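Local coordinates for Esterase/lipase-like protein (Caldicellulosiruptor lactoaceticus 6A, PDB 6A6O) that hydrolyses acetyl esters and beta-1,4-xylosides, combining acetyl esterase and xylosidase activities in one thermophile enzyme, at residues 128-133 with 168-173; 174-179 with 200-205; 222-227 with 252-257. All coordinates share one frame; numbering follows the deposited sequence.

Contact 1: residues 128-133 with 168-173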
# COMPACT_ATOMS: atom_id res chain seq x y z
N GLY A 128 4.72 6.16 -4.67
CA GLY A 128 3.36 5.79 -4.37
C GLY A 128 3.27 4.41 -3.74
O GLY A 128 4.26 3.69 -3.58
N VAL A 129 2.04 4.04 -3.37
CA VAL A 129 1.79 2.74 -2.77
C VAL A 129 0.66 2.06 -3.53
O VAL A 129 -0.24 2.71 -4.07
CB VAL A 129 1.45 2.83 -1.26
CG1 VAL A 129 2.67 3.36 -0.45
CG2 VAL A 129 0.18 3.69 -1.05
N LEU A 130 0.73 0.73 -3.59
CA LEU A 130 -0.26 -0.10 -4.26
C LEU A 130 -0.56 -1.27 -3.34
O LEU A 130 0.36 -1.98 -2.91
CB LEU A 130 0.24 -0.55 -5.64
CG LEU A 130 -0.69 -1.39 -6.53
CD1 LEU A 130 -0.37 -1.25 -8.01
CD2 LEU A 130 -0.62 -2.88 -6.13
N GLY A 131 -1.83 -1.47 -2.99
CA GLY A 131 -2.19 -2.49 -2.03
C GLY A 131 -3.38 -3.31 -2.50
O GLY A 131 -4.28 -2.81 -3.17
N PHE A 132 -3.36 -4.58 -2.12
CA PHE A 132 -4.41 -5.55 -2.39
C PHE A 132 -5.10 -5.95 -1.09
O PHE A 132 -4.43 -6.37 -0.13
CB PHE A 132 -3.85 -6.82 -3.03
CG PHE A 132 -3.17 -6.61 -4.34
CD1 PHE A 132 -1.82 -6.28 -4.40
CD2 PHE A 132 -3.87 -6.78 -5.53
CE1 PHE A 132 -1.19 -6.12 -5.63
CE2 PHE A 132 -3.26 -6.63 -6.75
CZ PHE A 132 -1.91 -6.29 -6.80
N SER A 133 -6.44 -5.90 -1.07
CA SER A 133 -7.25 -6.45 0.02
C SER A 133 -6.83 -5.82 1.34
O SER A 133 -6.90 -4.59 1.47
CB SER A 133 -7.16 -7.99 -0.04
OG SER A 133 -8.09 -8.57 0.86
N VAL A 168 -2.81 3.23 -5.18
CA VAL A 168 -3.55 2.28 -6.00
C VAL A 168 -4.16 1.24 -5.07
O VAL A 168 -3.44 0.61 -4.29
CB VAL A 168 -2.67 1.61 -7.07
CG1 VAL A 168 -3.52 0.61 -7.88
CG2 VAL A 168 -2.04 2.67 -7.98
N LEU A 169 -5.47 1.06 -5.14
CA LEU A 169 -6.20 0.19 -4.23
C LEU A 169 -6.88 -0.90 -5.05
O LEU A 169 -7.68 -0.60 -5.93
CB LEU A 169 -7.24 0.96 -3.43
CG LEU A 169 -6.66 2.11 -2.62
CD1 LEU A 169 -7.79 2.88 -1.93
CD2 LEU A 169 -5.62 1.60 -1.58
N CYS A 170 -6.57 -2.15 -4.74
CA CYS A 170 -7.04 -3.29 -5.52
C CYS A 170 -7.90 -4.15 -4.61
O CYS A 170 -7.40 -4.68 -3.61
CB CYS A 170 -5.87 -4.10 -6.07
SG CYS A 170 -4.61 -3.09 -6.90
N TYR A 171 -9.20 -4.28 -4.96
CA TYR A 171 -10.22 -4.87 -4.10
C TYR A 171 -9.92 -4.62 -2.62
O TYR A 171 -9.82 -5.58 -1.83
CB TYR A 171 -10.40 -6.37 -4.42
CG TYR A 171 -9.14 -7.18 -4.70
CD1 TYR A 171 -8.41 -7.76 -3.66
CD2 TYR A 171 -8.71 -7.39 -6.01
CE1 TYR A 171 -7.26 -8.52 -3.93
CE2 TYR A 171 -7.58 -8.14 -6.29
CZ TYR A 171 -6.86 -8.70 -5.25
OH TYR A 171 -5.74 -9.45 -5.54
N PRO A 172 -9.86 -3.36 -2.19
CA PRO A 172 -9.41 -3.05 -0.82
C PRO A 172 -10.43 -3.29 0.27
O PRO A 172 -11.63 -3.04 0.12
CB PRO A 172 -9.09 -1.54 -0.90
CG PRO A 172 -10.09 -1.05 -1.93
CD PRO A 172 -10.08 -2.13 -2.98
N VAL A 173 -9.93 -3.79 1.40
CA VAL A 173 -10.56 -3.59 2.70
C VAL A 173 -10.49 -2.11 3.03
O VAL A 173 -9.41 -1.51 2.98
CB VAL A 173 -9.85 -4.45 3.75
CG1 VAL A 173 -10.30 -4.09 5.16
CG2 VAL A 173 -10.05 -5.95 3.44

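Contact 2: residues 174-179 with 200-205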
# COMPACT_ATOMS: atom_id res chain seq x y z
N ILE A 174 -11.63 -1.49 3.35
CA ILE A 174 -11.66 -0.05 3.58
C ILE A 174 -12.36 0.22 4.91
O ILE A 174 -11.79 0.86 5.82
CB ILE A 174 -12.37 0.70 2.43
CG1 ILE A 174 -11.53 0.67 1.15
CG2 ILE A 174 -12.67 2.16 2.82
CD1 ILE A 174 -10.20 1.45 1.22
N SER A 175 -13.59 -0.26 5.02
CA SER A 175 -14.40 -0.08 6.21
C SER A 175 -14.17 -1.23 7.20
O SER A 175 -14.09 -2.40 6.82
CB SER A 175 -15.88 -0.01 5.82
OG SER A 175 -16.70 -0.02 6.97
N LEU A 176 -14.09 -0.88 8.48
CA LEU A 176 -13.88 -1.86 9.53
C LEU A 176 -15.22 -2.33 10.10
O LEU A 176 -15.32 -3.43 10.65
CB LEU A 176 -13.01 -1.28 10.65
CG LEU A 176 -11.50 -1.34 10.43
CD1 LEU A 176 -10.77 -1.51 11.76
CD2 LEU A 176 -11.14 -2.46 9.47
N ALA A 177 -16.24 -1.49 9.96
CA ALA A 177 -17.58 -1.82 10.45
C ALA A 177 -18.46 -2.34 9.32
O ALA A 177 -18.34 -3.49 8.91
CB ALA A 177 -18.21 -0.60 11.11
N GLU A 178 -19.35 -1.48 8.83
CA GLU A 178 -20.25 -1.85 7.74
C GLU A 178 -19.44 -2.36 6.55
O GLU A 178 -18.43 -1.76 6.18
CB GLU A 178 -21.11 -0.66 7.32
CG GLU A 178 -21.91 -0.90 6.05
CD GLU A 178 -23.41 -0.87 6.29
OE1 GLU A 178 -24.02 0.20 6.09
OE2 GLU A 178 -23.97 -1.91 6.68
N PHE A 179 -19.88 -3.47 5.97
CA PHE A 179 -19.17 -4.06 4.83
C PHE A 179 -17.74 -4.46 5.16
O PHE A 179 -16.92 -4.64 4.26
CB PHE A 179 -19.16 -3.11 3.62
CG PHE A 179 -20.49 -2.46 3.34
CD1 PHE A 179 -21.57 -3.23 2.93
CD2 PHE A 179 -20.65 -1.10 3.48
CE1 PHE A 179 -22.79 -2.64 2.67
CE2 PHE A 179 -21.86 -0.50 3.22
CZ PHE A 179 -22.94 -1.27 2.82
N THR A 200 -11.59 5.46 13.04
CA THR A 200 -10.43 6.08 12.43
C THR A 200 -9.68 5.13 11.50
O THR A 200 -8.94 5.59 10.63
CB THR A 200 -9.47 6.64 13.50
OG1 THR A 200 -8.93 5.55 14.26
CG2 THR A 200 -10.22 7.61 14.43
N LEU A 201 -9.88 3.82 11.64
CA LEU A 201 -9.27 2.86 10.73
C LEU A 201 -10.23 2.41 9.63
O LEU A 201 -9.87 1.54 8.83
CB LEU A 201 -8.76 1.65 11.51
CG LEU A 201 -7.73 2.01 12.58
CD1 LEU A 201 -7.32 0.74 13.33
CD2 LEU A 201 -6.51 2.71 11.96
N SER A 202 -11.44 2.96 9.58
CA SER A 202 -12.28 2.86 8.39
C SER A 202 -11.83 4.00 7.49
O SER A 202 -12.18 5.17 7.72
CB SER A 202 -13.76 2.93 8.77
OG SER A 202 -14.12 1.80 9.55
N SER A 203 -11.01 3.68 6.49
CA SER A 203 -10.16 4.72 5.91
C SER A 203 -10.93 5.74 5.09
O SER A 203 -10.44 6.86 4.91
CB SER A 203 -9.05 4.08 5.06
OG SER A 203 -9.58 3.29 4.00
N HIS A 204 -12.14 5.40 4.61
CA HIS A 204 -12.93 6.42 3.92
C HIS A 204 -13.27 7.58 4.84
O HIS A 204 -13.44 8.72 4.38
CB HIS A 204 -14.20 5.81 3.31
CG HIS A 204 -15.18 5.25 4.30
ND1 HIS A 204 -14.90 4.15 5.09
CD2 HIS A 204 -16.43 5.64 4.63
CE1 HIS A 204 -15.95 3.88 5.85
NE2 HIS A 204 -16.89 4.77 5.58
N ASN A 205 -13.33 7.34 6.16
CA ASN A 205 -13.59 8.40 7.13
C ASN A 205 -12.46 9.42 7.23
O ASN A 205 -12.68 10.54 7.70
CB ASN A 205 -13.81 7.79 8.53
CG ASN A 205 -15.13 7.08 8.68
OD1 ASN A 205 -16.14 7.44 8.07
ND2 ASN A 205 -15.14 6.06 9.53

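Contact 3: residues 222-227 with 252-257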
# COMPACT_ATOMS: atom_id res chain seq x y z
N ASP A 222 -17.56 -9.61 -5.66
CA ASP A 222 -16.59 -10.03 -4.65
C ASP A 222 -17.31 -10.44 -3.38
O ASP A 222 -18.02 -9.64 -2.77
CB ASP A 222 -15.61 -8.87 -4.37
CG ASP A 222 -14.42 -9.28 -3.51
OD1 ASP A 222 -14.58 -10.14 -2.62
OD2 ASP A 222 -13.33 -8.71 -3.71
N SER A 223 -17.18 -11.72 -3.01
CA SER A 223 -17.89 -12.25 -1.85
C SER A 223 -17.06 -12.23 -0.58
O SER A 223 -17.59 -12.56 0.49
CB SER A 223 -18.37 -13.68 -2.13
OG SER A 223 -17.29 -14.56 -2.39
N SER A 224 -15.79 -11.85 -0.66
CA SER A 224 -14.97 -11.72 0.54
C SER A 224 -14.91 -10.29 1.05
O SER A 224 -15.02 -10.05 2.25
CB SER A 224 -13.55 -12.22 0.30
OG SER A 224 -13.58 -13.57 -0.11
N VAL A 225 -14.70 -9.34 0.14
CA VAL A 225 -14.56 -7.95 0.52
C VAL A 225 -15.57 -7.20 -0.33
O VAL A 225 -15.38 -7.08 -1.56
CB VAL A 225 -13.12 -7.43 0.32
CG1 VAL A 225 -13.04 -5.93 0.64
CG2 VAL A 225 -12.13 -8.20 1.21
N PRO A 226 -16.67 -6.75 0.25
CA PRO A 226 -17.75 -6.12 -0.54
C PRO A 226 -17.23 -4.96 -1.35
O PRO A 226 -16.42 -4.16 -0.87
CB PRO A 226 -18.74 -5.65 0.53
CG PRO A 226 -18.50 -6.58 1.70
CD PRO A 226 -17.02 -6.87 1.68
N VAL A 227 -17.72 -4.86 -2.60
CA VAL A 227 -17.38 -3.74 -3.48
C VAL A 227 -17.76 -2.40 -2.86
O VAL A 227 -17.18 -1.37 -3.22
CB VAL A 227 -18.08 -3.96 -4.84
CG1 VAL A 227 -19.61 -3.90 -4.68
CG2 VAL A 227 -17.59 -2.96 -5.91
N GLY A 252 -15.87 -11.57 -10.58
CA GLY A 252 -14.54 -12.10 -10.34
C GLY A 252 -14.38 -12.43 -8.87
O GLY A 252 -14.79 -11.64 -8.02
N ARG A 253 -13.78 -13.57 -8.56
CA ARG A 253 -13.57 -13.87 -7.16
C ARG A 253 -12.55 -12.91 -6.56
O ARG A 253 -11.74 -12.30 -7.26
CB ARG A 253 -13.10 -15.31 -6.97
CG ARG A 253 -11.78 -15.59 -7.63
CD ARG A 253 -11.29 -17.01 -7.34
NE ARG A 253 -10.23 -17.40 -8.27
CZ ARG A 253 -8.93 -17.25 -8.02
NH1 ARG A 253 -8.52 -16.73 -6.87
NH2 ARG A 253 -8.04 -17.63 -8.93
N HIS A 254 -12.60 -12.79 -5.24
CA HIS A 254 -11.66 -11.93 -4.53
C HIS A 254 -10.25 -12.46 -4.71
O HIS A 254 -10.03 -13.67 -4.74
CB HIS A 254 -12.02 -11.87 -3.04
CG HIS A 254 -11.15 -10.95 -2.24
ND1 HIS A 254 -11.32 -9.58 -2.26
CD2 HIS A 254 -10.13 -11.19 -1.39
CE1 HIS A 254 -10.43 -9.02 -1.46
NE2 HIS A 254 -9.69 -9.97 -0.92
N GLY A 255 -9.29 -11.54 -4.84
CA GLY A 255 -7.89 -11.92 -4.81
C GLY A 255 -7.27 -12.28 -6.14
O GLY A 255 -6.34 -13.09 -6.17
N LEU A 256 -7.74 -11.68 -7.24
CA LEU A 256 -7.26 -12.03 -8.57
C LEU A 256 -5.89 -11.45 -8.89
O LEU A 256 -5.30 -11.80 -9.92
CB LEU A 256 -8.26 -11.58 -9.64
CG LEU A 256 -9.51 -12.44 -9.72
CD1 LEU A 256 -10.55 -11.77 -10.63
CD2 LEU A 256 -9.16 -13.83 -10.23
N GLY A 257 -5.37 -10.56 -8.04
CA GLY A 257 -4.05 -10.01 -8.29
C GLY A 257 -4.01 -9.26 -9.61
O GLY A 257 -4.90 -8.46 -9.90
O HOH W 1 -15.12 -13.61 -4.11

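Contact 1: residues 128-133 with 168-173
Val129 and Gly131 meet Val168 and Cys170 as parallel neighbours, the strand axes only 6° apart. Val168 N reaches Val129 O at 2.8 Å, and Gly131 N to Val168 O and Cys170 N to Gly131 O continue the pairing. Ser133 N, just past the strand end, donates to Cys170 O at 3.0 Å, while Val173 N approaches Ser133 O from above the carbonyl plane, so the serine is held at both ends of its backbone.

Among apolar side chains, Leu130 CG lies 3.6 Å from Val168 CB; these two branched residues pack on the face that helix 268-278 covers. Further along, Cys170 SG sits over one face of the Phe132 ring, 4.2 Å from its centroid. With SG anti to the carbonyl carbon (chi1 -49°), the sulfur is carried over the ring, while CB itself lies 3.4 Å from Phe132 CD2.

Tyr171 crosses the Phe132 ring with planes at 48°, its OH 3.3 Å from Phe132 CD2 and hydrogen-bonded to Glu72 and Gly257 N. Ser133, with positive phi between strand 127-132 and helix 134-142, bonds through OG to His254. Such a strained strand-to-helix turn, in a GxSxG sequence, is consistent with the nucleophile elbow of an alpha/beta hydrolase.

Contact 2: residues 174-179 with 200-205
Ile174 and Ser175 pass beside Ser202 and Ser203 as two irregular chains whose directions differ by 114°, and Ser175 CA comes 4.2 Å from Ser202 CA. They belong to loops of the alpha/beta fold: one follows strand 167-170, the other leaves helix 195-200. Ser203 N donates to Ile174 O at 3.0 Å, arriving from above the carbonyl plane, and Ser202 CA lies close to the same oxygen.

Ser202 lends its side chain to the second bond. With OG beside its own backbone N (chi1 -65°), the hydroxyl faces Leu176 N and accepts from it at 2.9 Å in a nearly straight bond of 167°. It is also bonded to Val198 O, so this small hydroxyl serves one loop as acceptor and the end of helix 195-200 as donor, a double task that suits serine.

Two leucines meet at an oblique angle: Leu176 CD1 rests 3.8 Å from Leu201 CB, and Leu189 of helix 182-189 touches both. On the other flank, Ile174 spreads its two branches over Ser203, with CD1 3.4 Å from Ser203 OG, a hydroxyl that is bonded to Ser140. CG2 of Ile174 also comes 3.8 Å from His204 ND1, a nitrogen that the contact buries without any partner in the model. The next residue, Ser175, meets His204 CE1 through CB, while its hydroxyl turns back along its own chain: Ser175 OG donates to an in-plane lone pair of Glu178 O at 2.6 Å.

Contact 3: residues 222-227 with 252-257
The imidazole of His254 carries Asp222 OD2 at its edge, in the ring plane, while Val225 CG2 and Ser224 CB approach it obliquely and the ring of Tyr171 pairs with it edge-to-face. The geometry is consistent with the histidine-aspartate part of a Ser-His-Asp triad in an alpha/beta hydrolase, since His254 NE2 is bonded to Ser133 OG.

His254 ND1 donates to Asp222 OD2 at 2.6 Å with an angle of 163°, OD2 receiving it on its syn lone pair, the side of the other oxygen. Carboxylate and ring are nevertheless not coplanar, their planes standing 52° apart. Both first torsions extend the side chains away from their backbone nitrogens (Asp222 chi1 -170°), which lets the groups meet between the two loops.

What fixes the carboxylate is its second oxygen. Asp222 OD1 accepts from Ser224 N, met nearly head-on to the C-O bond at 2.9 Å in an Asx turn, and from Val225 N, also at 2.9 Å but from above the carboxylate plane. An aspartate is short enough to take both amides of its own loop and still present OD2 to the histidine.

Apolar atoms pack against the imidazole: Val225 CG2 is 3.3 Å from His254 CE1, and Ser224 CB lies 3.7 Å from His254 CG. The backbones are joined through water as well, one molecule accepting from Ser223 N at 3.0 Å and from His254 N at 2.9 Å.

In the fold
The contacts come in series along the chain, 1 then 2 then 3, none enclosing another. Contact 1 pairs two central strands of the mixed sheet, its centre about 6 Å from the centre of the chain, whereas contacts 2 and 3 join loops beyond the strands, their centres about 16 and 17 Å from it. Between centres, contact 1 lies about 14 Å from contact 2 and 12 Å from contact 3; the last two are 17 Å apart. Segment 168-173 runs straight into 174-179, tying the first two together. Contacts 1 and 3 share the probable catalytic centre, which brings loops after strands 127-132, 214-219 and 244-249 together; contact 2 packs against helices 134-142 and 228-239 to one side.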